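Side-chain contacts in VP4 CORE protein (Bluetongue virus, PDB 2JHP), which builds the 5' cap on viral mRNA as a multifunctional capping enzyme and forms part of the inner core of the virus: residues S527-L530 with R531-P535; L39-G42 with K43-T46. All coordinates share one frame; numbering follows the deposited sequence.

Contact 1: residues S527-L530 with R531-P535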
loop_
_atom_site.group_PDB
_atom_site.type_symbol
_atom_site.label_atom_id
_atom_site.label_comp_id
_atom_site.label_asym_id
_atom_site.label_seq_id
_atom_site.Cartn_x
_atom_site.Cartn_y
_atom_site.Cartn_z
ATOM N N SER A 527 1.506 4.212 33.985
ATOM C CA SER A 527 1.833 3.470 35.188
ATOM C C SER A 527 0.776 3.743 36.249
ATOM O O SER A 527 0.402 2.857 37.019
ATOM C CB SER A 527 3.241 3.819 35.698
ATOM O OG SER A 527 3.333 5.174 36.114
ATOM N N SER A 528 0.289 4.977 36.277
ATOM C CA SER A 528 -0.730 5.361 37.235
ATOM C C SER A 528 -2.081 4.716 36.885
ATOM O O SER A 528 -2.754 4.154 37.748
ATOM C CB SER A 528 -0.808 6.883 37.347
ATOM O OG SER A 528 0.251 7.378 38.154
ATOM N N VAL A 529 -2.424 4.750 35.601
ATOM C CA VAL A 529 -3.620 4.106 35.075
ATOM C C VAL A 529 -3.604 2.594 35.307
ATOM O O VAL A 529 -4.648 1.973 35.492
ATOM C CB VAL A 529 -3.812 4.442 33.573
ATOM C CG1 VAL A 529 -4.823 3.496 32.882
ATOM C CG2 VAL A 529 -4.220 5.908 33.408
ATOM N N LEU A 530 -2.419 2.004 35.308
ATOM C CA LEU A 530 -2.282 0.585 35.598
ATOM C C LEU A 530 -2.523 0.306 37.068
ATOM O O LEU A 530 -3.171 -0.667 37.425
ATOM C CB LEU A 530 -0.889 0.109 35.214
ATOM C CG LEU A 530 -0.673 -1.345 34.804
ATOM C CD1 LEU A 530 -1.767 -1.849 33.860
ATOM C CD2 LEU A 530 0.708 -1.465 34.161
ATOM N N ARG A 531 -2.012 1.190 37.910
ATOM C CA ARG A 531 -1.994 0.990 39.347
ATOM C C ARG A 531 -3.363 1.222 40.000
ATOM O O ARG A 531 -3.745 0.506 40.928
ATOM C CB ARG A 531 -0.939 1.918 39.931
ATOM C CG ARG A 531 -0.581 1.699 41.378
ATOM C CD ARG A 531 0.856 2.144 41.618
ATOM N NE ARG A 531 1.269 3.102 40.595
ATOM C CZ ARG A 531 2.476 3.132 40.035
ATOM N NH1 ARG A 531 2.747 4.042 39.102
ATOM N NH2 ARG A 531 3.409 2.251 40.401
ATOM N N VAL A 532 -4.105 2.209 39.503
ATOM C CA VAL A 532 -5.444 2.492 40.047
ATOM C C VAL A 532 -6.520 1.574 39.445
ATOM O O VAL A 532 -7.637 1.511 39.975
ATOM C CB VAL A 532 -5.868 3.985 39.916
ATOM C CG1 VAL A 532 -4.898 4.890 40.651
ATOM C CG2 VAL A 532 -6.006 4.394 38.457
ATOM N N ARG A 533 -6.177 0.862 38.363
ATOM C CA ARG A 533 -7.093 -0.106 37.738
ATOM C C ARG A 533 -6.765 -1.587 37.943
ATOM O O ARG A 533 -7.651 -2.370 38.277
ATOM C CB ARG A 533 -7.273 0.187 36.250
ATOM C CG ARG A 533 -8.370 1.181 36.000
ATOM C CD ARG A 533 -8.486 1.537 34.549
ATOM N NE ARG A 533 -9.684 2.346 34.338
ATOM C CZ ARG A 533 -9.846 3.215 33.351
ATOM N NH1 ARG A 533 -8.876 3.413 32.463
ATOM N NH2 ARG A 533 -10.974 3.904 33.264
ATOM N N ASN A 534 -5.513 -1.976 37.715
ATOM C CA ASN A 534 -5.090 -3.369 37.886
ATOM C C ASN A 534 -3.679 -3.471 38.487
ATOM O O ASN A 534 -2.706 -3.759 37.780
ATOM C CB ASN A 534 -5.200 -4.135 36.560
ATOM C CG ASN A 534 -4.663 -5.564 36.650
ATOM O OD1 ASN A 534 -5.033 -6.337 37.542
ATOM N ND2 ASN A 534 -3.790 -5.920 35.713
ATOM N N PRO A 535 -3.568 -3.228 39.801
ATOM C CA PRO A 535 -2.282 -3.200 40.484
ATOM C C PRO A 535 -1.685 -4.587 40.640
ATOM O O PRO A 535 -2.402 -5.585 40.564
ATOM C CB PRO A 535 -2.638 -2.643 41.864
ATOM C CG PRO A 535 -4.040 -3.060 42.081
ATOM C CD PRO A 535 -4.685 -2.966 40.726
#
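R531 folds back along the helix onto S527, one turn earlier. Its CG lies anti to the backbone N (chi1 -169°), and the chain bends at chi3. This lays one face of the guanidinium over S527 O. CZ of R531 stands 3.7 Å from S527 O, and NH1 of R531 is 3.2 Å from S527 OG. The serine hydroxyl is hydrogen-bonded to R524 O, within the same helix. On another side of the helix V529 and R533 run alongside one another. NH1 of R533 reaches CG1 of V529 at 4.1 Å. The R533 chain is stretched out past its CG, and its CB rests 3.3 Å from V529 O.

These pairs ride on the last turns of helix 523-533, where i to i+4 spacing brings them together. V532 N donates a backbone hydrogen bond to S528 O at 2.9 Å. R531 N binds S527 O at 3.1 Å and makes a weak bond to S528 O. The bond from R533 N to V529 O is also weak. N534 N donates to L530 O at 2.7 Å. P535 follows with a ring nitrogen that has no hydrogen to give.

Further out, the L530 side chain packs on Y556, V557 and M560 of helix 551-561, and S527 also touches V557. N534 OD1 accepts a hydrogen bond from K625 NZ, which ties N534, in the loop that follows, to helix 612-625.

Contact 2: residues L39-G42 with K43-T46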
loop_
_atom_site.group_PDB
_atom_site.type_symbol
_atom_site.label_atom_id
_atom_site.label_comp_id
_atom_site.label_asym_id
_atom_site.label_seq_id
_atom_site.Cartn_x
_atom_site.Cartn_y
_atom_site.Cartn_z
ATOM N N LEU A 39 8.054 14.656 29.512
ATOM C CA LEU A 39 7.086 14.621 30.615
ATOM C C LEU A 39 5.845 15.483 30.350
ATOM O O LEU A 39 4.760 15.171 30.847
ATOM C CB LEU A 39 7.724 14.888 31.992
ATOM C CG LEU A 39 8.469 16.169 32.363
ATOM C CD1 LEU A 39 7.514 17.228 32.918
ATOM C CD2 LEU A 39 9.548 15.821 33.391
ATOM N N GLU A 40 6.000 16.526 29.536
ATOM C CA GLU A 40 4.863 17.352 29.148
ATOM C C GLU A 40 3.933 16.667 28.171
ATOM O O GLU A 40 2.734 16.581 28.415
ATOM C CB GLU A 40 5.301 18.708 28.592
ATOM C CG GLU A 40 5.398 19.788 29.661
ATOM C CD GLU A 40 4.178 19.812 30.569
ATOM O OE1 GLU A 40 3.040 19.672 30.056
ATOM O OE2 GLU A 40 4.364 19.966 31.799
ATOM N N ASN A 41 4.497 16.193 27.065
ATOM C CA ASN A 41 3.750 15.464 26.038
ATOM C C ASN A 41 3.003 14.253 26.616
ATOM O O ASN A 41 1.892 13.947 26.184
ATOM C CB ASN A 41 4.691 15.037 24.889
ATOM C CG ASN A 41 3.949 14.742 23.582
ATOM O OD1 ASN A 41 2.737 14.934 23.480
ATOM N ND2 ASN A 41 4.684 14.276 22.575
ATOM N N GLY A 42 3.603 13.593 27.610
ATOM C CA GLY A 42 3.019 12.396 28.219
ATOM C C GLY A 42 1.756 12.625 29.023
ATOM O O GLY A 42 1.071 11.667 29.393
ATOM N N LYS A 43 1.461 13.892 29.324
ATOM C CA LYS A 43 0.250 14.270 30.065
ATOM C C LYS A 43 -0.997 14.194 29.190
ATOM O O LYS A 43 -2.118 14.094 29.698
ATOM C CB LYS A 43 0.374 15.684 30.634
ATOM C CG LYS A 43 1.473 15.852 31.655
ATOM C CD LYS A 43 1.318 17.151 32.421
ATOM C CE LYS A 43 2.605 17.549 33.139
ATOM N NZ LYS A 43 3.232 16.448 33.930
ATOM N N TYR A 44 -0.801 14.232 27.875
ATOM C CA TYR A 44 -1.925 14.310 26.947
ATOM C C TYR A 44 -2.393 12.942 26.448
ATOM O O TYR A 44 -1.591 12.125 25.988
ATOM C CB TYR A 44 -1.575 15.242 25.784
ATOM C CG TYR A 44 -1.140 16.613 26.243
ATOM C CD1 TYR A 44 0.180 17.035 26.082
ATOM C CD2 TYR A 44 -2.048 17.491 26.861
ATOM C CE1 TYR A 44 0.589 18.292 26.508
ATOM C CE2 TYR A 44 -1.648 18.756 27.290
ATOM C CZ TYR A 44 -0.326 19.145 27.114
ATOM O OH TYR A 44 0.085 20.387 27.537
ATOM N N ALA A 45 -3.702 12.704 26.550
ATOM C CA ALA A 45 -4.277 11.413 26.164
ATOM C C ALA A 45 -5.099 11.446 24.861
ATOM O O ALA A 45 -5.546 10.404 24.378
ATOM C CB ALA A 45 -5.080 10.838 27.304
ATOM N N THR A 46 -5.286 12.639 24.301
ATOM C CA THR A 46 -5.908 12.808 22.979
ATOM C C THR A 46 -4.929 13.582 22.118
ATOM O O THR A 46 -3.898 14.025 22.622
ATOM C CB THR A 46 -7.216 13.645 23.046
ATOM O OG1 THR A 46 -6.905 14.980 23.461
ATOM C CG2 THR A 46 -8.204 13.058 24.016
#
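The side chains of E40 and K43 cross where helix 34-41 gives way to a loop. The closest approach is carbon to oxygen, with K43 CE 3.3 Å from E40 OE2. The charged ends stay further apart: K43 NZ is 4.3 Å from E40 OE2, beyond a salt bridge. The lysine chain bends at chi4 (-48°), and its NZ comes within 3.7 Å of L39 O.

Two backbone acceptors, E40 O and N41 O, are satisfied by the residues that follow. E40 O takes a hydrogen bond from K43 N at 3.1 Å. N41 O takes one from Y44 N at 3.2 Å. The second bond closes a type I beta turn, N41 to Y44, which leads the chain out of the helix toward strand 48-51 of the parallel sheet. The Y44 ring comes back beside the same carbonyls, and its CE1 lies 3.3 Å from E40 O.

N41 is buried, and both ends of its amide are used. OD1 accepts from H5 NE2, while ND2 donates to H65 O. W26 of strand 25-27 touches both E40 and N41, and P24 touches Y44.

Contacts 1 and 2 are both surface contacts where a helix passes into a loop. Their centres are about 17 Å apart, and their nearest atoms, about 8 Å apart, do not touch. Contact 2 belongs to the N-terminal part of the chain, beside the parallel five-stranded sheet. Contact 1 comes much later in sequence and packs among the C-terminal helices. N41 of contact 2 touches I521, in the loop shortly before helix 523-533, which carries contact 1. Both lie on the same side of the chain's centre; their own centres are about 38 Å (contact 1) and 31 Å (contact 2) from it. Neither contributes a residue to the guanine pockets or the S-adenosylhomocysteine pockets.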